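PDB 3MSO: steroid delta-isomerase from Pseudomonas aeruginosa, which probably catalyses a steroid double-bond isomerisation or binds another small hydrophobic ligand in the cone-shaped pocket of an NTF2-like, SnoaL-type fold. Local coordinates for residues 52-55 and 56-60. Residues are numbered along the deposited sequence; the frame is centred on the assembly and turned at random.
Sequences APVV and SMILN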
ATOM      1  N   ALA B  52     -24.527  -6.732   5.037  1.00 65.96           N
ATOM      2  CA  ALA B  52     -25.104  -6.264   3.768  1.00 65.44           C
ATOM      3  C   ALA B  52     -25.050  -4.748   3.603  1.00 70.77           C
ATOM      4  O   ALA B  52     -24.623  -4.328   2.533  1.00 68.82           O
ATOM      5  CB  ALA B  52     -26.529  -6.771   3.582  1.00 67.11           C
ATOM      6  N   PRO B  53     -25.381  -3.893   4.619  1.00 70.10           N
ATOM      7  CA  PRO B  53     -25.269  -2.433   4.395  1.00 71.17           C
ATOM      8  C   PRO B  53     -23.858  -1.965   4.001  1.00 72.95           C
ATOM      9  O   PRO B  53     -23.723  -1.244   3.008  1.00 72.02           O
ATOM     10  CB  PRO B  53     -25.736  -1.828   5.728  1.00 75.11           C
ATOM     11  CG  PRO B  53     -26.559  -2.898   6.363  1.00 79.68           C
ATOM     12  CD  PRO B  53     -25.910  -4.180   5.974  1.00 72.51           C
ATOM     13  N   VAL B  54     -22.824  -2.413   4.751  1.00 68.12           N
ATOM     14  CA  VAL B  54     -21.402  -2.096   4.537  1.00 67.14           C
ATOM     15  C   VAL B  54     -20.952  -2.590   3.157  1.00 67.83           C
ATOM     16  O   VAL B  54     -20.366  -1.821   2.386  1.00 67.01           O
ATOM     17  CB  VAL B  54     -20.497  -2.708   5.649  1.00 71.28           C
ATOM     18  CG1 VAL B  54     -19.084  -2.148   5.577  1.00 69.56           C
ATOM     19  CG2 VAL B  54     -21.094  -2.495   7.039  1.00 73.92           C
ATOM     20  N   VAL B  55     -21.246  -3.876   2.859  1.00 61.79           N
ATOM     21  CA  VAL B  55     -20.921  -4.566   1.601  1.00 58.39           C
ATOM     22  C   VAL B  55     -21.504  -3.836   0.384  1.00 61.21           C
ATOM     23  O   VAL B  55     -20.778  -3.597  -0.591  1.00 60.40           O
ATOM     24  CB  VAL B  55     -21.333  -6.059   1.660  1.00 60.44           C
ATOM     25  CG1 VAL B  55     -21.252  -6.721   0.290  1.00 58.54           C
ATOM     26  CG2 VAL B  55     -20.483  -6.820   2.671  1.00 59.58           C
ATOM     27  N   SER B  56     -22.797  -3.453   0.460  1.00 57.48           N
ATOM     28  CA  SER B  56     -23.507  -2.754  -0.616  1.00 57.73           C
ATOM     29  C   SER B  56     -22.838  -1.418  -0.914  1.00 65.00           C
ATOM     30  O   SER B  56     -22.614  -1.072  -2.079  1.00 65.27           O
ATOM     31  CB  SER B  56     -24.970  -2.544  -0.244  1.00 59.73           C
ATOM     32  OG  SER B  56     -25.706  -2.083  -1.361  1.00 67.43           O
HETATM   33  N   MSE B  57     -22.446  -0.721   0.149  1.00 63.14           N
HETATM   34  CA  MSE B  57     -21.819   0.576   0.084  1.00 64.77           C
HETATM   35  C   MSE B  57     -20.440   0.535  -0.556  1.00 64.41           C
HETATM   36  O   MSE B  57     -20.138   1.401  -1.373  1.00 63.19           O
HETATM   37  CB  MSE B  57     -21.781   1.176   1.473  1.00 70.01           C
HETATM   38  CG  MSE B  57     -21.666   2.670   1.453  1.00 81.74           C
HETATM   39 SE   MSE B  57     -20.435   3.175   2.824  0.75 93.51          SE
HETATM   40  CE  MSE B  57     -18.742   2.430   2.020  1.00 86.39           C
ATOM     41  N   ILE B  58     -19.607  -0.458  -0.201  1.00 59.15           N
ATOM     42  CA  ILE B  58     -18.266  -0.578  -0.785  1.00 56.85           C
ATOM     43  C   ILE B  58     -18.385  -0.970  -2.260  1.00 59.65           C
ATOM     44  O   ILE B  58     -17.714  -0.356  -3.102  1.00 58.82           O
ATOM     45  CB  ILE B  58     -17.321  -1.507   0.037  1.00 57.68           C
ATOM     46  CG1 ILE B  58     -17.176  -0.989   1.448  1.00 58.55           C
ATOM     47  CG2 ILE B  58     -15.940  -1.617  -0.603  1.00 57.94           C
ATOM     48  CD1 ILE B  58     -17.076  -1.979   2.366  1.00 69.39           C
ATOM     49  N   LEU B  59     -19.302  -1.929  -2.577  1.00 55.64           N
ATOM     50  CA  LEU B  59     -19.522  -2.383  -3.955  1.00 55.23           C
ATOM     51  C   LEU B  59     -20.057  -1.280  -4.852  1.00 62.28           C
ATOM     52  O   LEU B  59     -19.727  -1.263  -6.036  1.00 61.57           O
ATOM     53  CB  LEU B  59     -20.370  -3.654  -4.053  1.00 54.22           C
ATOM     54  CG  LEU B  59     -19.725  -4.931  -3.516  1.00 57.80           C
ATOM     55  CD1 LEU B  59     -20.761  -6.031  -3.343  1.00 58.68           C
ATOM     56  CD2 LEU B  59     -18.615  -5.416  -4.423  1.00 58.14           C
ATOM     57  N   ASN B  60     -20.803  -0.314  -4.278  1.00 60.87           N
ATOM     58  CA  ASN B  60     -21.292   0.846  -5.024  1.00 63.07           C
ATOM     59  C   ASN B  60     -20.167   1.835  -5.264  1.00 69.48           C
ATOM     60  O   ASN B  60     -20.118   2.460  -6.321  1.00 71.27           O
ATOM     61  CB  ASN B  60     -22.420   1.540  -4.285  1.00 64.63           C
ATOM     62  CG  ASN B  60     -23.779   1.151  -4.788  1.00 81.83           C
ATOM     63  OD1 ASN B  60     -24.397   0.222  -4.258  1.00 66.90           O
ATOM     64  ND2 ASN B  60     -24.263   1.829  -5.838  1.00 75.82           N
TER
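S56 N donates to A52 O over 2.9 Å at an N-H...O angle of 162°, the first of four successive bonds that make the opening turns of helix 52-65 an example of alpha-helical i to i+4 hydrogen bonding. L59 N to V55 O (3.0 Å) and I58 N to V54 O (3.0 Å) continue the series, while M57 N reaches P53 O at a longer 3.2 Å and a more bent 151°. The first turn suits P53, because N-H groups there have no acceptor four residues back within the helix and the missing hydrogen costs no helical bond. Outside these backbone bonds, two aliphatic pairs repeat the same spacing. CG1 of V54 lies 3.8 Å from I58 CD1, and V55 CG1 is 3.7 Å from L59 CD1; in both pairs the side chains run alongside each other. The V55 branch that touches L59 stands opposite the backbone nitrogen (chi1 169°). V54 and M57 pack on A139 and L138, respectively, of a second subunit. The chemistry thus implies a division of labour: main-chain bonds set the helical spacing, V55-L59 turns to F40 in the sheet, and V54-I58 lies against Y49, I58 also touching F40.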